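Local coordinates for (S)-2-haloacid dehalogenase 4A (Burkholderia cepacia, PDB 2NO4), which catalyses the hydrolytic dehalogenation of short-chain (S)-2-haloalkanoic acids to the corresponding (R)-2-hydroxyalkanoic acids, with inversion of configuration, at residues D20-G23 and T24-V28; M134-A137 and A138-A141; A141-L144 and D145-L148. One frame throughout, in Å; residues are numbered along the deposited sequence.

Contacts 2 and 3 are continuous in sequence; contact 1 lies far earlier in the chain, and all three touch in space. Contact 1 is the catalytic loop with the nucleophile Asp20 and a bound sulfate. Contact 2 lies on helix 132-141, its centre about 12 Å from that of contact 1. The two meet at the substrate-binding residue Tyr22, whose OH lies 3.4 Å from Met134 CE, and again where Leu26 CD1 packs 3.6 Å from Ala138 CB. Contact 3 is the turn after that helix. It shares Ala141 with contact 2, and their centres are about 8 Å apart. It reaches the catalytic loop through Leu144 CD1, 4.0 Å from Leu26 CD2.

Contact 1. Residues D20-G23 and T24-V28. With SO4 (sulfate ion), chain H.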
ATOM      1  N   ASP B  20       3.907  16.090   8.301  1.00 23.98           N
ATOM      2  CA  ASP B  20       2.899  15.400   7.507  1.00 23.14           C
ATOM      3  C   ASP B  20       1.547  16.094   7.673  1.00 21.84           C
ATOM      4  O   ASP B  20       1.280  16.719   8.708  1.00 21.74           O
ATOM      5  CB  ASP B  20       2.854  13.931   7.970  1.00 24.84           C
ATOM      6  CG  ASP B  20       1.781  13.138   7.289  1.00 27.56           C
ATOM      7  OD1 ASP B  20       2.007  12.789   6.125  1.00 27.32           O
ATOM      8  OD2 ASP B  20       0.732  12.852   7.924  1.00 26.18           O
ATOM      9  N   ALA B  21       0.710  16.068   6.637  1.00 22.37           N
ATOM     10  CA  ALA B  21      -0.623  16.667   6.748  1.00 21.94           C
ATOM     11  C   ALA B  21      -1.725  15.645   7.074  1.00 24.54           C
ATOM     12  O   ALA B  21      -2.295  15.684   8.167  1.00 23.94           O
ATOM     13  CB  ALA B  21      -0.962  17.461   5.501  1.00 22.70           C
ATOM     14  N   TYR B  22      -1.989  14.723   6.144  1.00 20.96           N
ATOM     15  CA  TYR B  22      -3.159  13.847   6.204  1.00 24.45           C
ATOM     16  C   TYR B  22      -2.901  12.708   7.187  1.00 23.31           C
ATOM     17  O   TYR B  22      -2.116  11.793   6.902  1.00 24.18           O
ATOM     18  CB  TYR B  22      -3.506  13.304   4.794  1.00 24.86           C
ATOM     19  CG  TYR B  22      -4.018  14.430   3.916  1.00 25.99           C
ATOM     20  CD1 TYR B  22      -5.322  14.930   4.094  1.00 24.85           C
ATOM     21  CD2 TYR B  22      -3.181  15.053   2.974  1.00 26.87           C
ATOM     22  CE1 TYR B  22      -5.821  15.991   3.312  1.00 26.91           C
ATOM     23  CE2 TYR B  22      -3.647  16.124   2.203  1.00 26.32           C
ATOM     24  CZ  TYR B  22      -4.956  16.603   2.380  1.00 26.80           C
ATOM     25  OH  TYR B  22      -5.436  17.652   1.610  1.00 27.55           O
ATOM     26  N   GLY B  23      -3.532  12.804   8.344  1.00 22.62           N
ATOM     27  CA  GLY B  23      -3.320  11.811   9.426  1.00 25.60           C
ATOM     28  C   GLY B  23      -2.589  12.380  10.638  1.00 24.36           C
ATOM     29  O   GLY B  23      -2.693  11.841  11.742  1.00 23.81           O
ATOM     30  N   THR B  24      -1.879  13.489  10.429  1.00 22.13           N
ATOM     31  CA  THR B  24      -1.040  14.108  11.467  1.00 22.00           C
ATOM     32  C   THR B  24      -1.636  15.433  11.936  1.00 22.62           C
ATOM     33  O   THR B  24      -1.941  15.591  13.118  1.00 22.48           O
ATOM     34  CB  THR B  24       0.387  14.286  10.942  1.00 22.07           C
ATOM     35  OG1 THR B  24       0.868  13.015  10.495  1.00 20.86           O
ATOM     36  CG2 THR B  24       1.370  14.849  12.035  1.00 20.62           C
ATOM     37  N   LEU B  25      -1.785  16.381  11.007  1.00 22.53           N
ATOM     38  CA  LEU B  25      -2.407  17.673  11.309  1.00 24.74           C
ATOM     39  C   LEU B  25      -3.896  17.640  11.008  1.00 23.99           C
ATOM     40  O   LEU B  25      -4.657  18.299  11.689  1.00 27.13           O
ATOM     41  CB  LEU B  25      -1.757  18.815  10.504  1.00 21.57           C
ATOM     42  CG  LEU B  25      -0.269  19.068  10.814  1.00 22.55           C
ATOM     43  CD1 LEU B  25       0.301  20.172   9.934  1.00 21.94           C
ATOM     44  CD2 LEU B  25      -0.020  19.347  12.318  1.00 21.21           C
ATOM     45  N   LEU B  26      -4.276  16.860   9.993  1.00 23.86           N
ATOM     46  CA  LEU B  26      -5.654  16.749   9.500  1.00 24.59           C
ATOM     47  C   LEU B  26      -6.169  15.342   9.769  1.00 26.42           C
ATOM     48  O   LEU B  26      -5.482  14.357   9.513  1.00 26.76           O
ATOM     49  CB  LEU B  26      -5.712  17.026   7.996  1.00 23.96           C
ATOM     50  CG  LEU B  26      -5.245  18.425   7.579  1.00 24.41           C
ATOM     51  CD1 LEU B  26      -5.261  18.598   6.056  1.00 25.47           C
ATOM     52  CD2 LEU B  26      -6.157  19.455   8.264  1.00 23.48           C
ATOM     53  N   ASP B  27      -7.405  15.267  10.232  1.00 27.67           N
ATOM     54  CA  ASP B  27      -7.996  14.005  10.682  1.00 30.16           C
ATOM     55  C   ASP B  27      -8.675  13.270   9.510  1.00 29.07           C
ATOM     56  O   ASP B  27      -9.782  13.624   9.133  1.00 30.73           O
ATOM     57  CB  ASP B  27      -8.994  14.326  11.792  1.00 30.97           C
ATOM     58  CG  ASP B  27      -9.529  13.109  12.463  1.00 32.44           C
ATOM     59  OD1 ASP B  27      -9.501  12.000  11.882  1.00 32.89           O
ATOM     60  OD2 ASP B  27      -9.986  13.274  13.600  1.00 36.47           O
ATOM     61  N   VAL B  28      -8.005  12.285   8.921  1.00 31.46           N
ATOM     62  CA  VAL B  28      -8.571  11.624   7.717  1.00 35.78           C
ATOM     63  C   VAL B  28      -9.972  10.962   7.981  1.00 38.56           C
ATOM     64  O   VAL B  28     -10.818  10.894   7.070  1.00 39.28           O
ATOM     65  CB  VAL B  28      -7.551  10.667   6.938  1.00 35.63           C
ATOM     66  CG1 VAL B  28      -6.320  11.445   6.431  1.00 35.09           C
ATOM     67  CG2 VAL B  28      -7.097   9.444   7.768  1.00 37.71           C
TER
HETATM   68  S   SO4 H1002       0.378  13.259   3.489  1.00 25.31           S
HETATM   69  O1  SO4 H1002       0.091  14.540   4.093  1.00 23.09           O
HETATM   70  O2  SO4 H1002      -0.597  12.928   2.455  1.00 27.32           O
HETATM   71  O3  SO4 H1002       1.730  13.182   2.982  1.00 23.44           O
HETATM   72  O4  SO4 H1002       0.220  12.305   4.583  1.00 25.97           O
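Asp20 and Thr24 meet at a slant in the catalytic loop of the HAD fold, motif I (DxxxT) after strand 16-19. Asp20 is the nucleophile. Its CG stands anti to the backbone N (chi1 176°), which brings the carboxylate between Thr24 and the sulfate, with OD2 by Thr24 and OD1 by the anion. Thr24 OG1 donates to Asp20 OD2 over 2.6 Å. It comes from the anti side, 18° out of the carboxylate plane. The same hydroxyl accepts from the backbone N of Ser186. Asp20 OD1 forms a salt bridge with Lys161.

The sulfate, probably from the crystallisation liquor, lies among substrate-binding residues. Its O1 accepts from Ala21 N and, over 2.9 Å, from Tyr22 N. Its O2 sits at the edge of the Tyr22 ring. Lys161, Ser128 and Asn129 also bind the anion. Tyr22 and Leu26 run side by side in the same direction, with Leu26 CD1 3.8 Å from Tyr22 CE1. Val28 CG1 packs against Tyr22 CB at 3.7 Å.

The backbone of the loop is bonded to itself, with a single bridge between Tyr22 and Leu26. Ala21 O accepts from three amides: Thr24 N above the carbonyl plane, and Leu25 N and Leu26 N closer to it. The positive phi of Gly23 (111°) turns the chain back. Gly23 N then donates to Leu26 O over 2.8 Å, in the carbonyl plane.

Contact 2. Residues M134-A137 and A138-A141; sequences MLQA and ALKA
Helix 132-141 carries this contact, in which Leu135 and Leu139 meet one turn apart. Leu135 CD2 approaches Leu139 CG at 3.8 Å, and the two side chains cross at a slant. Leu139 CG is also 3.2 Å from Leu135 O. With chi1 at -65°, its side chain lies back along the preceding turn, over that carbonyl. Leu135 O meanwhile accepts from Leu139 N over 2.8 Å.

The helix is the crossover of a beta-alpha-beta unit between strands 123-128 and 150-153 of the Rossmann-like sheet. Leu135 and Leu139 form its sheet-facing side: both touch Ile126 and Cys151. Met134 points to another side, where it meets Tyr22 and helix 70-84. Ala138 packs on Leu26 of the catalytic loop.

On the more exposed side Gln136 bends at chi2 (-56°). Its OE1 comes to 3.6 Å from Leu139 CD1, a van der Waals approach of amide to methyl. Lys140 starts out beside Gln136: its CB and CG both lie 3.4 Å from Gln136 O, while the ammonium end leads away. Three more backbone bonds complete the turns. Ala138 N donates to Met134 O, Lys140 N to Gln136 O over 2.7 Å, and Ala141 N to Ala137 O over 2.9 Å.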
ATOM      1  N   MET B 134      -6.201  20.754  -3.066  1.00 28.23           N
ATOM      2  CA  MET B 134      -6.888  20.081  -1.960  1.00 26.61           C
ATOM      3  C   MET B 134      -6.302  20.476  -0.581  1.00 26.36           C
ATOM      4  O   MET B 134      -7.044  20.692   0.377  1.00 28.25           O
ATOM      5  CB  MET B 134      -6.908  18.551  -2.173  1.00 26.13           C
ATOM      6  CG  MET B 134      -5.589  17.832  -1.916  1.00 24.99           C
ATOM      7  SD  MET B 134      -5.703  16.080  -2.294  1.00 25.29           S
ATOM      8  CE  MET B 134      -6.573  15.497  -0.789  1.00 24.44           C
ATOM      9  N   LEU B 135      -4.985  20.601  -0.499  1.00 29.55           N
ATOM     10  CA  LEU B 135      -4.322  20.828   0.775  1.00 32.53           C
ATOM     11  C   LEU B 135      -4.569  22.265   1.268  1.00 33.60           C
ATOM     12  O   LEU B 135      -4.849  22.482   2.453  1.00 32.85           O
ATOM     13  CB  LEU B 135      -2.825  20.602   0.649  1.00 34.70           C
ATOM     14  CG  LEU B 135      -2.076  19.873   1.773  1.00 37.64           C
ATOM     15  CD1 LEU B 135      -0.615  20.228   1.602  1.00 39.86           C
ATOM     16  CD2 LEU B 135      -2.537  20.175   3.200  1.00 35.93           C
ATOM     17  N   GLN B 136      -4.442  23.231   0.356  1.00 33.83           N
ATOM     18  CA  GLN B 136      -4.707  24.639   0.674  1.00 34.52           C
ATOM     19  C   GLN B 136      -6.122  24.887   1.187  1.00 30.95           C
ATOM     20  O   GLN B 136      -6.311  25.601   2.196  1.00 29.14           O
ATOM     21  CB  GLN B 136      -4.363  25.556  -0.519  1.00 38.16           C
ATOM     22  CG  GLN B 136      -2.886  25.950  -0.563  1.00 44.25           C
ATOM     23  CD  GLN B 136      -2.429  26.636   0.747  1.00 47.14           C
ATOM     24  OE1 GLN B 136      -1.552  26.134   1.464  1.00 46.74           O
ATOM     25  NE2 GLN B 136      -3.059  27.769   1.069  1.00 49.49           N
ATOM     26  N   ALA B 137      -7.108  24.283   0.526  1.00 29.06           N
ATOM     27  CA  ALA B 137      -8.490  24.331   0.997  1.00 29.58           C
ATOM     28  C   ALA B 137      -8.627  23.849   2.457  1.00 31.07           C
ATOM     29  O   ALA B 137      -9.271  24.513   3.283  1.00 27.68           O
ATOM     30  CB  ALA B 137      -9.428  23.529   0.068  1.00 29.23           C
ATOM     31  N   ALA B 138      -8.039  22.680   2.753  1.00 30.80           N
ATOM     32  CA  ALA B 138      -8.093  22.111   4.127  1.00 30.53           C
ATOM     33  C   ALA B 138      -7.366  23.006   5.124  1.00 29.44           C
ATOM     34  O   ALA B 138      -7.868  23.245   6.234  1.00 28.77           O
ATOM     35  CB  ALA B 138      -7.528  20.685   4.158  1.00 30.65           C
ATOM     36  N   LEU B 139      -6.202  23.519   4.719  1.00 28.66           N
ATOM     37  CA  LEU B 139      -5.420  24.402   5.577  1.00 29.40           C
ATOM     38  C   LEU B 139      -6.150  25.717   5.849  1.00 31.35           C
ATOM     39  O   LEU B 139      -6.140  26.211   6.987  1.00 30.32           O
ATOM     40  CB  LEU B 139      -4.016  24.667   5.019  1.00 28.30           C
ATOM     41  CG  LEU B 139      -3.080  23.468   4.930  1.00 29.53           C
ATOM     42  CD1 LEU B 139      -1.757  23.897   4.257  1.00 29.71           C
ATOM     43  CD2 LEU B 139      -2.883  22.774   6.276  1.00 26.91           C
ATOM     44  N   LYS B 140      -6.777  26.285   4.818  1.00 34.26           N
ATOM     45  CA  LYS B 140      -7.536  27.522   5.025  1.00 38.34           C
ATOM     46  C   LYS B 140      -8.747  27.303   5.937  1.00 37.81           C
ATOM     47  O   LYS B 140      -8.967  28.082   6.880  1.00 38.04           O
ATOM     48  CB  LYS B 140      -7.981  28.149   3.698  1.00 42.23           C
ATOM     49  CG  LYS B 140      -6.872  28.892   2.949  1.00 47.74           C
ATOM     50  CD  LYS B 140      -7.455  30.096   2.204  1.00 54.09           C
ATOM     51  CE  LYS B 140      -7.923  31.206   3.189  1.00 56.78           C
ATOM     52  NZ  LYS B 140      -9.312  31.748   2.890  1.00 57.92           N
ATOM     53  N   ALA B 141      -9.533  26.262   5.640  1.00 36.76           N
ATOM     54  CA  ALA B 141     -10.735  25.953   6.425  1.00 37.19           C
ATOM     55  C   ALA B 141     -10.433  25.777   7.899  1.00 37.07           C
ATOM     56  O   ALA B 141     -11.287  26.064   8.743  1.00 39.00           O
ATOM     57  CB  ALA B 141     -11.438  24.713   5.896  1.00 35.95           C
TER

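Contact 3. Residues A141-L144 and D145-L148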
ATOM      1  N   ALA B 141      -9.533  26.262   5.640  1.00 36.76           N
ATOM      2  CA  ALA B 141     -10.735  25.953   6.425  1.00 37.19           C
ATOM      3  C   ALA B 141     -10.433  25.777   7.899  1.00 37.07           C
ATOM      4  O   ALA B 141     -11.287  26.064   8.743  1.00 39.00           O
ATOM      5  CB  ALA B 141     -11.438  24.713   5.896  1.00 35.95           C
ATOM      6  N   SER B 142      -9.242  25.277   8.214  1.00 37.28           N
ATOM      7  CA  SER B 142      -8.881  25.018   9.612  1.00 39.36           C
ATOM      8  C   SER B 142      -7.975  26.092  10.231  1.00 40.50           C
ATOM      9  O   SER B 142      -7.468  25.915  11.343  1.00 41.97           O
ATOM     10  CB  SER B 142      -8.255  23.621   9.742  1.00 40.32           C
ATOM     11  OG  SER B 142      -7.173  23.489   8.825  1.00 40.57           O
ATOM     12  N   LYS B 143      -7.787  27.198   9.503  1.00 42.88           N
ATOM     13  CA  LYS B 143      -6.900  28.327   9.885  1.00 44.84           C
ATOM     14  C   LYS B 143      -5.442  27.950  10.191  1.00 43.85           C
ATOM     15  O   LYS B 143      -4.758  28.639  10.970  1.00 43.16           O
ATOM     16  CB  LYS B 143      -7.502  29.164  11.026  1.00 46.24           C
ATOM     17  CG  LYS B 143      -8.858  29.740  10.693  1.00 48.36           C
ATOM     18  CD  LYS B 143      -9.447  30.526  11.879  1.00 50.08           C
ATOM     19  CE  LYS B 143     -10.877  31.017  11.578  1.00 53.20           C
ATOM     20  NZ  LYS B 143     -11.833  29.848  11.459  1.00 55.54           N
ATOM     21  N   LEU B 144      -4.973  26.866   9.565  1.00 41.88           N
ATOM     22  CA  LEU B 144      -3.603  26.388   9.754  1.00 42.03           C
ATOM     23  C   LEU B 144      -2.627  27.179   8.895  1.00 42.39           C
ATOM     24  O   LEU B 144      -1.431  27.192   9.156  1.00 42.83           O
ATOM     25  CB  LEU B 144      -3.503  24.883   9.495  1.00 40.71           C
ATOM     26  CG  LEU B 144      -4.274  23.972  10.464  1.00 39.95           C
ATOM     27  CD1 LEU B 144      -4.225  22.518  10.057  1.00 40.55           C
ATOM     28  CD2 LEU B 144      -3.768  24.135  11.912  1.00 40.21           C
ATOM     29  N   ASP B 145      -3.175  27.848   7.882  1.00 45.23           N
ATOM     30  CA  ASP B 145      -2.483  28.784   6.992  1.00 46.81           C
ATOM     31  C   ASP B 145      -1.528  29.757   7.714  1.00 46.51           C
ATOM     32  O   ASP B 145      -0.362  29.917   7.333  1.00 43.00           O
ATOM     33  CB  ASP B 145      -3.535  29.568   6.136  1.00 50.11           C
ATOM     34  CG  ASP B 145      -4.730  30.167   6.985  1.00 51.43           C
ATOM     35  OD1 ASP B 145      -4.577  31.122   7.793  1.00 51.12           O
ATOM     36  OD2 ASP B 145      -5.853  29.690   6.805  1.00 52.69           O
ATOM     37  N   ARG B 146      -2.031  30.388   8.769  1.00 46.79           N
ATOM     38  CA  ARG B 146      -1.294  31.452   9.439  1.00 47.98           C
ATOM     39  C   ARG B 146      -0.174  30.963  10.330  1.00 45.96           C
ATOM     40  O   ARG B 146       0.636  31.757  10.789  1.00 46.36           O
ATOM     41  CB  ARG B 146      -2.249  32.345  10.236  1.00 50.13           C
ATOM     42  CG  ARG B 146      -2.948  31.681  11.398  1.00 52.52           C
ATOM     43  CD  ARG B 146      -4.245  32.439  11.732  1.00 54.84           C
ATOM     44  NE  ARG B 146      -5.188  32.463  10.601  1.00 56.42           N
ATOM     45  CZ  ARG B 146      -6.428  32.941  10.679  1.00 58.07           C
ATOM     46  NH1 ARG B 146      -6.875  33.440  11.830  1.00 59.03           N
ATOM     47  NH2 ARG B 146      -7.226  32.920   9.616  1.00 58.32           N
ATOM     48  N   VAL B 147      -0.133  29.660  10.574  1.00 43.76           N
ATOM     49  CA  VAL B 147       0.865  29.102  11.471  1.00 43.34           C
ATOM     50  C   VAL B 147       1.947  28.335  10.708  1.00 42.70           C
ATOM     51  O   VAL B 147       2.687  27.549  11.323  1.00 41.66           O
ATOM     52  CB  VAL B 147       0.222  28.266  12.636  1.00 43.23           C
ATOM     53  CG1 VAL B 147      -0.625  29.164  13.501  1.00 44.51           C
ATOM     54  CG2 VAL B 147      -0.639  27.099  12.123  1.00 43.59           C
ATOM     55  N   LEU B 148       2.050  28.594   9.391  1.00 37.64           N
ATOM     56  CA  LEU B 148       2.985  27.874   8.500  1.00 37.83           C
ATOM     57  C   LEU B 148       3.920  28.782   7.685  1.00 37.61           C
ATOM     58  O   LEU B 148       3.476  29.780   7.107  1.00 37.94           O
ATOM     59  CB  LEU B 148       2.217  26.991   7.510  1.00 35.27           C
ATOM     60  CG  LEU B 148       1.441  25.790   8.029  1.00 36.93           C
ATOM     61  CD1 LEU B 148       0.619  25.237   6.870  1.00 37.44           C
ATOM     62  CD2 LEU B 148       2.363  24.731   8.631  1.00 35.41           C
TER
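The chain leaves helix 132-141 at Ser142 and turns through Lys143, whose phi is positive (55°). Lys143 is the C-prime residue of a Schellman motif: Leu144 N reaches back to Leu139 O and Lys143 N to Lys140 O. A short 3-10 segment follows at Asp145 and Arg146. Across the two segments, Val147 N donates to Leu144 O over 3.1 Å. The donor stands well above the carbonyl plane, 57° out of it. A weak bond runs from Leu148 N to Asp145 O.

Lys143 and Arg146 extend side by side in the same direction. The aliphatic part of Lys143 covers one face of the Arg146 guanidinium, with CB 3.9 Å above its centre. Lys143 CG is 3.7 Å from Arg146 NH2. The Lys143 chain bends at its end, and NZ stays 5.8 Å from Arg146 NH2; the like charges are not in contact. Arg146 bends at chi3 (60°), which folds the guanidinium back over Lys143. Its NE donates to Asp145 OD1 over 3.2 Å in a nearly straight hydrogen bond that is part of a salt bridge. The carboxylate oxygen lies at the guanidinium edge, in its plane, and is met on the syn side. Together the face and edge contacts would limit its rotation. Asp145 OD2 rests 3.5 Å from Lys143 CA.

Leu148 CG sits 3.4 Å from Leu144 O. Leu144 packs on Leu26, Ala106 and Ala111. Val147 touches Leu114 and Glu115 of helix 110-119. Leu148 fits between that helix, Leu139 of helix 132-141 and Val124 and Ile126 of strand 123-128, just before the chain enters strand 150-153.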